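Local coordinates for protein D-alanine--D-alanine ligase (Acinetobacter baumannii ACICU, PDB 5D8D) that catalyses the ATP-dependent joining of two D-alanine molecules into D-alanyl-D-alanine for peptidoglycan synthesis in cell wall formation, at residues A[257-260]-A[264-267]; A[43-48]-A[53-58]; A[188-193]-A[296-301]; A[74-79]-A[84-89]; A[94-97]-A[102-105]. All blocks are in the same frame, centred on the assembly; numbering follows the deposited sequence.

The contacts trace the subunit from its N-terminal Rossmann-like region to its ATP-grasp part. In chain order interaction 2 comes first, then 4, then 5; interaction 1 follows, nested inside the long loop that interaction 3 closes. Interactions 2 and 4 touch through Leu55, Val78, Leu79 and Ile84, their centres about 12 Å apart. Interaction 4 also meets interaction 3 at Thr87 and interaction 5 at Ser94. Interactions 1 and 3 reach the same antiparallel sheet, about 25 Å apart between centres. Interactions 1 and 2 are separated by about 40 Å between centres, on opposite sides of the chain's centre. Interactions 2, 4 and 5 also touch the second subunit and so border the dimer interface.

Interaction 1: residues A[257-260]-A[264-267]; sequences MQDE and FWLL
Met257 and Trp265 form an antiparallel hydrogen-bonded pair, with Met257 N to Trp265 O and Trp265 N to Met257 O each at 2.8 Å, on strands whose axes pass 4.7 Å apart at 150°. Gln258 and Phe264 make the adjoining non-hydrogen-bonded pair; there Phe264 CA also comes 3.2 Å from Met257 O, a CA-H...O contact. On the face carrying Trp265, the indole reaches diagonally across to the carboxylate of Asp259 on the neighbouring strand. Trp265 NE1 gives an almost straight bond to Asp259 OD2, 3.0 Å long with 170° at the hydrogen. The oxygen lies in the indole plane, yet the N-H comes from well above the plane of the carboxylate. Asp259 sets this up with CG lodged between its own backbone N and carbonyl carbon (chi1 62°), while its other oxygen, OD1, accepts from Asn263 N. One carboxylate thus ties the turn of the beta hairpin formed by strands 252-259 and 264-270 to its second strand. This hairpin makes up one side of an antiparallel sheet in the ATP-grasp part. Farther from the turn, Met257 SD rests 3.7 Å from Leu267 CD2. On the other face Gln258 CG packs obliquely against the Phe264 ring, 3.5 Å from CE1, and Phe264 also leans on Leu235 and Leu238 of helix 229-245. Strand 181-189 flanks the hairpin, pairing Gln258 with Arg182, a residue of the predicted ATP-binding region.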
# COMPACT_ATOMS: atom_id res chain seq x y z
N MET A 257 0.55 23.28 -1.01
CA MET A 257 0.03 24.58 -1.44
C MET A 257 -0.01 25.54 -0.24
O MET A 257 -0.32 25.11 0.87
CB MET A 257 -1.39 24.37 -1.95
CG MET A 257 -1.75 25.16 -3.18
SD MET A 257 -0.93 24.54 -4.65
CE MET A 257 -2.16 24.88 -5.93
N GLN A 258 0.31 26.82 -0.44
CA GLN A 258 -0.19 27.87 0.49
C GLN A 258 -1.28 28.69 -0.18
O GLN A 258 -1.10 29.12 -1.28
CB GLN A 258 0.91 28.80 0.99
CG GLN A 258 0.48 29.63 2.23
CD GLN A 258 1.47 30.72 2.65
OE1 GLN A 258 1.67 31.02 3.86
NE2 GLN A 258 2.09 31.33 1.65
N ASP A 259 -2.42 28.89 0.48
CA ASP A 259 -3.54 29.64 -0.13
C ASP A 259 -3.40 31.12 0.14
O ASP A 259 -2.57 31.55 0.97
CB ASP A 259 -4.97 29.13 0.27
CG ASP A 259 -5.28 29.24 1.78
OD1 ASP A 259 -4.64 30.01 2.53
OD2 ASP A 259 -6.20 28.52 2.23
N GLU A 260 -4.21 31.92 -0.54
CA GLU A 260 -4.13 33.38 -0.39
C GLU A 260 -4.53 33.89 1.00
O GLU A 260 -4.27 35.03 1.32
CB GLU A 260 -4.87 34.09 -1.54
CG GLU A 260 -4.09 33.95 -2.85
CD GLU A 260 -4.79 34.45 -4.09
OE1 GLU A 260 -6.03 34.53 -4.09
OE2 GLU A 260 -4.09 34.71 -5.09
N PHE A 264 -1.84 26.11 4.75
CA PHE A 264 -1.18 25.11 3.97
C PHE A 264 -2.14 23.98 3.63
O PHE A 264 -3.00 23.63 4.42
CB PHE A 264 0.04 24.63 4.72
CG PHE A 264 1.00 25.73 5.05
CD1 PHE A 264 1.48 26.58 4.05
CD2 PHE A 264 1.44 25.92 6.35
CE1 PHE A 264 2.37 27.60 4.35
CE2 PHE A 264 2.32 26.94 6.66
CZ PHE A 264 2.78 27.79 5.66
N TRP A 265 -1.99 23.43 2.44
CA TRP A 265 -2.75 22.29 1.99
C TRP A 265 -1.80 21.25 1.36
O TRP A 265 -1.15 21.54 0.37
CB TRP A 265 -3.76 22.76 0.98
CG TRP A 265 -4.78 23.69 1.57
CD1 TRP A 265 -4.78 25.03 1.48
CD2 TRP A 265 -5.95 23.35 2.34
NE1 TRP A 265 -5.86 25.56 2.12
CE2 TRP A 265 -6.60 24.55 2.67
CE3 TRP A 265 -6.50 22.14 2.78
CZ2 TRP A 265 -7.78 24.59 3.43
CZ3 TRP A 265 -7.69 22.17 3.53
CH2 TRP A 265 -8.30 23.39 3.85
N LEU A 266 -1.77 20.04 1.92
CA LEU A 266 -0.94 18.96 1.42
C LEU A 266 -1.45 18.37 0.10
O LEU A 266 -2.64 18.08 -0.03
CB LEU A 266 -0.86 17.85 2.43
CG LEU A 266 -0.19 18.20 3.75
CD1 LEU A 266 -0.62 17.15 4.75
CD2 LEU A 266 1.31 18.21 3.65
N LEU A 267 -0.53 18.18 -0.85
CA LEU A 267 -0.87 17.77 -2.22
C LEU A 267 -0.56 16.29 -2.50
O LEU A 267 -1.44 15.54 -2.91
CB LEU A 267 -0.19 18.68 -3.24
CG LEU A 267 -1.00 19.79 -3.94
CD1 LEU A 267 -2.18 20.32 -3.16
CD2 LEU A 267 -0.08 20.93 -4.36

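Interaction 2: residues A[43-48]-A[53-58]; sequences EAFDPQ and TELVNY
Tyr58 OH donates to Glu43 OE1 over 2.6 Å, reaching the oxygen almost straight along its C-O bond. The carboxylate and phenol planes stand 81° apart, and the same Glu43 OE1 lies at the ring edge, 3.2 Å from Tyr58 CE1. Lys9 adds a long, weak ion pair to Glu43 OE1, which would favour a charged carboxylate. Two residues on, Phe45 packs against the 3-10 segment that includes residues 53-57. Its CG lies opposite its backbone N (chi1 -167°), which carries the ring across to the segment. Leu55 CD2 sits over one face in a CH-pi contact, 3.9 Å from the ring centroid of Phe45. Tyr58 CE2 meets the edge, 3.7 Å from Phe45 CD2; the ring planes are inclined at 75°. The backbone of Glu54 touches the same rim, with its C atom 3.7 Å from Phe45 CE2. This is the connection from edge strand 41-45 to strand 60-63, crossing over strand 9-13 in the parallel sheet of the Rossmann-like N-terminal region. A short 3-10 segment stands in the crossover where a helix would be usual. Glu54 O is gripped by two donors of Asn57, the backbone N at 3.3 Å and the amide ND2 at 3.0 Å, both from the same face of the carbonyl plane. Leu55 packs beyond onto Val78 and Leu79 of helix 74-81, while Pro47 rests on Trp81 of the second subunit.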
# COMPACT_ATOMS: atom_id res chain seq x y z
N GLU A 43 27.17 -0.62 -9.02
CA GLU A 43 26.94 -1.15 -10.38
C GLU A 43 25.51 -0.87 -10.77
O GLU A 43 24.58 -1.06 -10.00
CB GLU A 43 27.21 -2.66 -10.46
CG GLU A 43 28.55 -3.10 -9.87
CD GLU A 43 28.83 -4.62 -9.94
OE1 GLU A 43 27.87 -5.41 -10.08
OE2 GLU A 43 30.02 -5.02 -9.84
N ALA A 44 25.32 -0.39 -11.97
CA ALA A 44 23.99 -0.33 -12.53
C ALA A 44 23.26 -1.72 -12.55
O ALA A 44 23.84 -2.76 -12.84
CB ALA A 44 24.07 0.26 -13.94
N PHE A 45 21.97 -1.72 -12.22
CA PHE A 45 21.15 -2.92 -12.30
C PHE A 45 19.85 -2.45 -12.87
O PHE A 45 19.10 -1.73 -12.20
CB PHE A 45 20.92 -3.48 -10.90
CG PHE A 45 20.36 -4.87 -10.88
CD1 PHE A 45 19.11 -5.15 -11.40
CD2 PHE A 45 21.06 -5.88 -10.28
CE1 PHE A 45 18.60 -6.42 -11.37
CE2 PHE A 45 20.56 -7.15 -10.25
CZ PHE A 45 19.32 -7.42 -10.78
N ASP A 46 19.57 -2.88 -14.09
CA ASP A 46 18.37 -2.50 -14.78
C ASP A 46 17.43 -3.67 -14.78
O ASP A 46 17.62 -4.59 -15.59
CB ASP A 46 18.66 -2.04 -16.22
CG ASP A 46 17.45 -1.41 -16.87
OD1 ASP A 46 16.32 -1.54 -16.32
OD2 ASP A 46 17.62 -0.77 -17.92
N PRO A 47 16.36 -3.63 -13.93
CA PRO A 47 15.50 -4.81 -13.80
C PRO A 47 14.65 -5.13 -15.00
O PRO A 47 14.04 -6.20 -15.03
CB PRO A 47 14.65 -4.51 -12.57
CG PRO A 47 14.61 -3.02 -12.52
CD PRO A 47 15.94 -2.55 -13.03
N GLN A 48 14.58 -4.23 -15.97
CA GLN A 48 14.03 -4.57 -17.28
C GLN A 48 14.89 -5.63 -18.01
O GLN A 48 14.34 -6.48 -18.67
CB GLN A 48 13.87 -3.33 -18.17
CG GLN A 48 13.05 -3.58 -19.46
CD GLN A 48 13.17 -2.45 -20.49
OE1 GLN A 48 14.13 -2.40 -21.30
NE2 GLN A 48 12.18 -1.55 -20.48
N THR A 53 15.99 -11.52 -9.48
CA THR A 53 16.63 -12.57 -8.65
C THR A 53 18.12 -12.42 -8.50
O THR A 53 18.68 -12.86 -7.51
CB THR A 53 16.33 -13.99 -9.15
OG1 THR A 53 16.80 -14.17 -10.50
CG2 THR A 53 14.81 -14.24 -9.06
N GLU A 54 18.75 -11.76 -9.46
CA GLU A 54 20.21 -11.50 -9.45
C GLU A 54 20.68 -10.40 -8.48
O GLU A 54 21.89 -10.17 -8.32
CB GLU A 54 20.68 -11.23 -10.88
CG GLU A 54 20.36 -12.40 -11.82
CD GLU A 54 20.87 -12.22 -13.25
OE1 GLU A 54 21.99 -11.69 -13.41
OE2 GLU A 54 20.16 -12.62 -14.20
N LEU A 55 19.73 -9.77 -7.81
CA LEU A 55 19.99 -8.84 -6.72
C LEU A 55 20.61 -9.52 -5.53
O LEU A 55 21.19 -8.85 -4.68
CB LEU A 55 18.68 -8.14 -6.27
CG LEU A 55 18.19 -6.99 -7.19
CD1 LEU A 55 16.76 -6.59 -6.87
CD2 LEU A 55 19.09 -5.77 -7.07
N VAL A 56 20.51 -10.84 -5.47
CA VAL A 56 21.12 -11.60 -4.39
C VAL A 56 22.66 -11.45 -4.37
O VAL A 56 23.28 -11.56 -3.32
CB VAL A 56 20.65 -13.07 -4.46
CG1 VAL A 56 21.45 -13.87 -5.50
CG2 VAL A 56 20.71 -13.72 -3.08
N ASN A 57 23.25 -11.11 -5.52
CA ASN A 57 24.69 -10.78 -5.64
C ASN A 57 25.14 -9.44 -4.99
O ASN A 57 26.29 -9.06 -5.16
CB ASN A 57 25.08 -10.78 -7.11
CG ASN A 57 24.87 -12.13 -7.79
OD1 ASN A 57 25.46 -13.13 -7.39
ND2 ASN A 57 24.01 -12.17 -8.79
N TYR A 58 24.27 -8.74 -4.26
CA TYR A 58 24.57 -7.43 -3.71
C TYR A 58 24.26 -7.34 -2.22
O TYR A 58 23.38 -8.01 -1.71
CB TYR A 58 23.79 -6.33 -4.48
CG TYR A 58 24.21 -6.26 -5.91
CD1 TYR A 58 25.33 -5.53 -6.30
CD2 TYR A 58 23.54 -6.97 -6.88
CE1 TYR A 58 25.74 -5.48 -7.63
CE2 TYR A 58 23.95 -6.96 -8.20
CZ TYR A 58 25.05 -6.22 -8.57
OH TYR A 58 25.39 -6.22 -9.89

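Interaction 3: residues A[188-193]-A[296-301]; sequences FLNGQP and CVAILE
Leu189 and Ile299 meet with their side chains at about a right angle, one methyl of the leucine reaching the ethyl arm of the isoleucine. Leu189 CD1 comes 3.8 Å from Ile299 CG1 and 4.2 Å from Ala298 CB, so this single branch fits between two successive residues on the helix surface. Its position follows from the first torsion of Leu189, which sets CG opposite the backbone N (chi1 -178°), and from a bend at chi2 that swings CD1 to the helix. On the helix, Ala298 CB points toward the turn. The Asn190 side chain lies near Ala298 and its carbonyl group. Asn190 and Gly191 are the central residues of a type I' beta turn, both with positive phi. The turn is closed by a pair of backbone bonds, Leu189 N to Gln192 O and Gln192 N to Leu189 O, each 2.9 Å. This is the classic turn of a tight two-residue beta hairpin, here linking strands 181-189 and 192-198 in the ATP-grasp part. Its tip presents Leu189 and Asn190 together to the C-terminal helix 292-301. Behind the turn, Phe188 stacks on Phe243 of helix 229-245; on the helix side, Ile299 packs on Phe62 of strand 60-63, so the contact bridges the C-terminal sheet and the N-terminal region.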
# COMPACT_ATOMS: atom_id res chain seq x y z
N PHE A 188 13.17 15.54 1.68
CA PHE A 188 13.51 14.88 2.93
C PHE A 188 14.83 14.18 2.80
O PHE A 188 15.14 13.64 1.76
CB PHE A 188 12.37 13.92 3.38
CG PHE A 188 11.23 14.61 4.05
CD1 PHE A 188 10.24 15.24 3.30
CD2 PHE A 188 11.17 14.70 5.44
CE1 PHE A 188 9.22 15.94 3.90
CE2 PHE A 188 10.12 15.39 6.06
CZ PHE A 188 9.13 16.00 5.27
N LEU A 189 15.61 14.24 3.86
CA LEU A 189 16.84 13.51 3.97
C LEU A 189 17.05 13.08 5.41
O LEU A 189 16.80 13.83 6.31
CB LEU A 189 18.01 14.33 3.49
CG LEU A 189 19.34 13.62 3.54
CD1 LEU A 189 19.39 12.46 2.61
CD2 LEU A 189 20.47 14.55 3.23
N ASN A 190 17.51 11.85 5.58
CA ASN A 190 17.55 11.15 6.87
C ASN A 190 16.30 11.37 7.73
O ASN A 190 16.34 11.79 8.88
CB ASN A 190 18.86 11.44 7.57
CG ASN A 190 20.07 11.03 6.71
OD1 ASN A 190 19.98 10.13 5.85
ND2 ASN A 190 21.20 11.70 6.93
N GLY A 191 15.17 11.13 7.08
CA GLY A 191 13.86 11.32 7.66
C GLY A 191 13.43 12.73 7.95
O GLY A 191 12.30 12.90 8.39
N GLN A 192 14.26 13.74 7.70
CA GLN A 192 13.96 15.15 8.13
C GLN A 192 13.80 16.14 6.98
O GLN A 192 14.34 15.91 5.90
CB GLN A 192 15.04 15.65 9.08
CG GLN A 192 15.18 14.79 10.33
CD GLN A 192 13.92 14.80 11.22
OE1 GLN A 192 13.39 13.73 11.55
NE2 GLN A 192 13.43 15.99 11.61
N PRO A 193 13.09 17.26 7.21
CA PRO A 193 12.84 18.24 6.13
C PRO A 193 14.04 19.10 5.77
O PRO A 193 14.79 19.53 6.64
CB PRO A 193 11.74 19.14 6.71
CG PRO A 193 11.36 18.53 8.04
CD PRO A 193 12.52 17.71 8.49
N CYS A 296 24.27 11.57 -2.08
CA CYS A 296 24.11 10.18 -2.46
C CYS A 296 24.64 9.27 -1.38
O CYS A 296 23.99 8.32 -1.01
CB CYS A 296 24.76 9.89 -3.80
SG CYS A 296 23.91 10.66 -5.21
N VAL A 297 25.78 9.56 -0.80
CA VAL A 297 26.24 8.75 0.33
C VAL A 297 25.21 8.78 1.52
O VAL A 297 24.94 7.76 2.16
CB VAL A 297 27.65 9.18 0.76
CG1 VAL A 297 28.04 8.61 2.12
CG2 VAL A 297 28.65 8.71 -0.30
N ALA A 298 24.64 9.94 1.78
CA ALA A 298 23.72 10.09 2.90
C ALA A 298 22.41 9.32 2.68
O ALA A 298 21.86 8.71 3.62
CB ALA A 298 23.46 11.57 3.18
N ILE A 299 21.89 9.34 1.46
CA ILE A 299 20.76 8.48 1.12
C ILE A 299 21.16 7.01 1.38
O ILE A 299 20.45 6.28 2.05
CB ILE A 299 20.28 8.74 -0.33
CG1 ILE A 299 19.63 10.12 -0.42
CG2 ILE A 299 19.29 7.68 -0.81
CD1 ILE A 299 19.51 10.70 -1.84
N LEU A 300 22.31 6.58 0.89
CA LEU A 300 22.71 5.19 1.02
C LEU A 300 22.94 4.79 2.50
O LEU A 300 22.84 3.62 2.86
CB LEU A 300 23.99 4.94 0.20
CG LEU A 300 24.44 3.49 0.06
CD1 LEU A 300 23.34 2.65 -0.55
CD2 LEU A 300 25.66 3.45 -0.84
N GLU A 301 23.29 5.75 3.34
CA GLU A 301 23.56 5.49 4.76
C GLU A 301 22.34 4.99 5.51
O GLU A 301 22.49 4.26 6.45
CB GLU A 301 24.14 6.72 5.44
CG GLU A 301 25.65 6.81 5.28
CD GLU A 301 26.20 8.13 5.78
OE1 GLU A 301 25.37 8.99 6.11
OE2 GLU A 301 27.46 8.27 5.83

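Interaction 4: residues A[74-79]-A[84-89]; sequences QIQGVL and IPYTGT
Leu79 and Gln76, three residues apart on the helix, cradle the Tyr86 ring with their aliphatic carbons. Leu79 CB lies 3.4 Å from Tyr86 CD2, and its methyl CD1 touches the root of the ring, 3.6 Å from Tyr86 CG. At the far end Gln76 CG is 3.6 Å from Tyr86 CE1, and Gln76 CB is equally far from Tyr86 OH. Leu79 crosses the tyrosine side chain obliquely, Gln76 at about a right angle, and the Gln76 amide plane stands 77° to the ring. The leucine divides its two methyls: CD1 serves the tyrosine, the other turns to the isoleucine. Leu79 CD2 is 4.1 Å from Ile84 CG2. Beside this apolar pair the backbone closes the junction, Ile84 N donating to Leu79 O over 3.0 Å at 175°. The bond returns the loop 84-89 to the last turn of helix 74-81. The ring is brought against the helix because Tyr86 CG stands between its own backbone N and carbonyl carbon (chi1 61°). A second shell fixes the polar ends: Tyr86 OH is hydrogen-bonded to Glu80 OE2, and Gln76 NE2 donates a hydrogen bond to Gly70 O. Thr89, whose O touches Gln76 CG, is held in turn through OG1 by Glu249 N. Ile63 of strand 60-63 lies against Leu79, Gln76 and Tyr86, placing the contact between helix and sheet of the Rossmann-like N-terminal region. Tyr86 thus acts as an amphipathic wedge, its ring in hydrocarbon packing and its hydroxyl tied to a carboxylate of the same helix, so that polar as well as apolar forces fix the loop.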
# COMPACT_ATOMS: atom_id res chain seq x y z
N GLN A 74 6.54 -2.65 -5.54
CA GLN A 74 6.93 -3.84 -6.21
C GLN A 74 8.42 -4.19 -6.05
O GLN A 74 8.76 -5.29 -5.66
CB GLN A 74 6.65 -3.70 -7.68
CG GLN A 74 5.18 -3.56 -8.01
CD GLN A 74 4.87 -3.79 -9.45
OE1 GLN A 74 3.75 -3.57 -9.86
NE2 GLN A 74 5.82 -4.30 -10.22
N ILE A 75 9.30 -3.27 -6.39
CA ILE A 75 10.72 -3.56 -6.28
C ILE A 75 11.08 -3.68 -4.80
O ILE A 75 11.97 -4.45 -4.47
CB ILE A 75 11.62 -2.54 -7.04
CG1 ILE A 75 13.08 -3.03 -7.18
CG2 ILE A 75 11.63 -1.20 -6.31
CD1 ILE A 75 13.29 -4.25 -8.04
N GLN A 76 10.41 -2.92 -3.93
CA GLN A 76 10.65 -3.01 -2.46
C GLN A 76 10.18 -4.39 -1.94
O GLN A 76 10.78 -4.98 -1.06
CB GLN A 76 9.88 -1.93 -1.73
CG GLN A 76 10.30 -0.47 -1.96
CD GLN A 76 9.98 0.06 -3.34
OE1 GLN A 76 9.24 -0.54 -4.09
NE2 GLN A 76 10.56 1.17 -3.69
N GLY A 77 9.09 -4.90 -2.53
CA GLY A 77 8.63 -6.27 -2.29
C GLY A 77 9.72 -7.29 -2.51
O GLY A 77 10.03 -8.12 -1.61
N VAL A 78 10.36 -7.22 -3.69
CA VAL A 78 11.43 -8.21 -4.00
C VAL A 78 12.61 -8.05 -3.06
O VAL A 78 13.20 -9.04 -2.61
CB VAL A 78 11.87 -8.38 -5.51
CG1 VAL A 78 10.85 -7.87 -6.53
CG2 VAL A 78 13.26 -7.87 -5.78
N LEU A 79 12.93 -6.82 -2.73
CA LEU A 79 14.06 -6.58 -1.88
C LEU A 79 13.81 -7.10 -0.48
O LEU A 79 14.72 -7.68 0.11
CB LEU A 79 14.42 -5.09 -1.87
CG LEU A 79 15.00 -4.60 -3.19
CD1 LEU A 79 14.93 -3.11 -3.16
CD2 LEU A 79 16.45 -5.04 -3.39
N ILE A 84 17.42 -7.88 1.43
CA ILE A 84 18.46 -6.93 1.04
C ILE A 84 17.99 -5.55 1.46
O ILE A 84 16.93 -5.11 1.03
CB ILE A 84 18.68 -6.98 -0.47
CG1 ILE A 84 19.17 -8.37 -0.86
CG2 ILE A 84 19.67 -5.92 -0.93
CD1 ILE A 84 19.14 -8.59 -2.33
N PRO A 85 18.78 -4.86 2.30
CA PRO A 85 18.40 -3.50 2.69
C PRO A 85 18.49 -2.52 1.52
O PRO A 85 19.28 -2.73 0.58
CB PRO A 85 19.42 -3.13 3.76
CG PRO A 85 20.58 -4.04 3.52
CD PRO A 85 20.14 -5.20 2.71
N TYR A 86 17.68 -1.47 1.58
CA TYR A 86 17.54 -0.58 0.44
C TYR A 86 17.11 0.82 0.88
O TYR A 86 16.76 1.04 2.02
CB TYR A 86 16.58 -1.19 -0.59
CG TYR A 86 15.21 -1.41 -0.05
CD1 TYR A 86 14.26 -0.36 -0.05
CD2 TYR A 86 14.85 -2.63 0.49
CE1 TYR A 86 13.00 -0.54 0.47
CE2 TYR A 86 13.58 -2.81 1.05
CZ TYR A 86 12.67 -1.76 1.02
OH TYR A 86 11.44 -1.96 1.54
N THR A 87 17.18 1.78 -0.04
CA THR A 87 16.97 3.19 0.27
C THR A 87 15.48 3.53 0.23
O THR A 87 14.72 2.87 -0.43
CB THR A 87 17.71 4.07 -0.76
OG1 THR A 87 17.35 3.67 -2.09
CG2 THR A 87 19.19 3.91 -0.61
N GLY A 88 15.09 4.57 0.95
CA GLY A 88 13.76 5.11 0.82
C GLY A 88 12.67 4.36 1.56
O GLY A 88 12.94 3.63 2.51
N THR A 89 11.43 4.56 1.10
CA THR A 89 10.26 4.04 1.75
C THR A 89 10.05 2.51 1.52
O THR A 89 10.47 1.97 0.50
CB THR A 89 9.02 4.82 1.30
OG1 THR A 89 9.22 6.21 1.58
CG2 THR A 89 7.79 4.36 2.02

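Interaction 5: residues A[94-97]-A[102-105]; sequences SAIG and KTKQ
The flat group here is the peptide unit joining Ile96 to Gly97, and Thr103 OG1 lies above one face of it, over its oxygen side. Thr103 OG1 is 3.0 Å from Ile96 O, approaching at a C=O...O angle of about 111°, and 3.5 Å from Gly97 CA. The hydroxyl has a clear hydrogen bond to Asp99 O, four residues back in the chain; Ile96 O is a second acceptor within reach, and which of the two takes the proton is not settled. OG1 is turned beside its own backbone N (chi1 -65°), which brings it to the end of the preceding helix. Over the same junction the Ile96 methyl CG2 lies against the first turn of the next helix, 3.8 Å from both Thr103 OG1 and Thr103 N and 4.0 Å from Lys102 C. The contact forms the corner between the successive helices 91-97 and 100-108, joined by a very short link. Lys102 has its CB near Ile96 CG2, and its end leads away from helix 91-97 into the subunit interface: its NZ forms a salt bridge with Asp99 and a hydrogen bond with Gln92 OE1 of the second subunit, whose own amide nitrogen, NE2, bonds to Ala95 O. The Thr103 side chain lies about 6 Å from that of Glu268, a predicted ligand of both magnesium ions.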
# COMPACT_ATOMS: atom_id res chain seq x y z
N SER A 94 5.22 3.03 -0.01
CA SER A 94 5.40 3.21 -1.43
C SER A 94 4.11 2.99 -2.14
O SER A 94 3.70 3.84 -2.93
CB SER A 94 6.48 2.26 -2.01
OG SER A 94 7.69 2.46 -1.34
N ALA A 95 3.46 1.86 -1.86
CA ALA A 95 2.14 1.59 -2.47
C ALA A 95 1.06 2.61 -2.11
O ALA A 95 0.23 2.97 -2.98
CB ALA A 95 1.67 0.20 -2.14
N ILE A 96 1.06 3.10 -0.87
CA ILE A 96 0.18 4.25 -0.55
C ILE A 96 0.59 5.54 -1.32
O ILE A 96 -0.26 6.19 -1.98
CB ILE A 96 0.13 4.57 0.96
CG1 ILE A 96 -0.48 3.40 1.76
CG2 ILE A 96 -0.71 5.83 1.17
CD1 ILE A 96 -0.25 3.46 3.26
N GLY A 97 1.88 5.90 -1.26
CA GLY A 97 2.40 7.12 -1.89
C GLY A 97 2.22 7.20 -3.40
O GLY A 97 2.24 8.30 -3.96
N LYS A 102 -5.41 7.59 -1.86
CA LYS A 102 -5.11 6.83 -0.63
C LYS A 102 -4.19 7.59 0.28
O LYS A 102 -4.34 7.52 1.49
CB LYS A 102 -4.59 5.41 -0.91
CG LYS A 102 -5.67 4.51 -1.49
CD LYS A 102 -5.26 3.07 -1.51
CE LYS A 102 -6.35 2.19 -2.11
NZ LYS A 102 -6.42 2.31 -3.58
N THR A 103 -3.24 8.32 -0.30
CA THR A 103 -2.39 9.25 0.46
C THR A 103 -3.25 10.29 1.22
O THR A 103 -3.03 10.56 2.40
CB THR A 103 -1.39 9.94 -0.47
OG1 THR A 103 -0.48 8.98 -1.01
CG2 THR A 103 -0.57 10.96 0.28
N LYS A 104 -4.22 10.89 0.54
CA LYS A 104 -5.06 11.92 1.17
C LYS A 104 -5.99 11.36 2.25
O LYS A 104 -6.20 11.99 3.28
CB LYS A 104 -5.89 12.67 0.14
CG LYS A 104 -5.11 13.62 -0.73
CD LYS A 104 -5.87 13.85 -2.03
CE LYS A 104 -5.87 15.28 -2.53
NZ LYS A 104 -6.74 16.18 -1.71
N GLN A 105 -6.51 10.15 2.03
CA GLN A 105 -7.34 9.52 3.03
C GLN A 105 -6.50 9.26 4.25
O GLN A 105 -6.92 9.58 5.35
CB GLN A 105 -7.93 8.24 2.51
CG GLN A 105 -8.88 8.46 1.35
CD GLN A 105 -9.32 7.20 0.60
OE1 GLN A 105 -10.40 7.19 0.03
NE2 GLN A 105 -8.49 6.16 0.58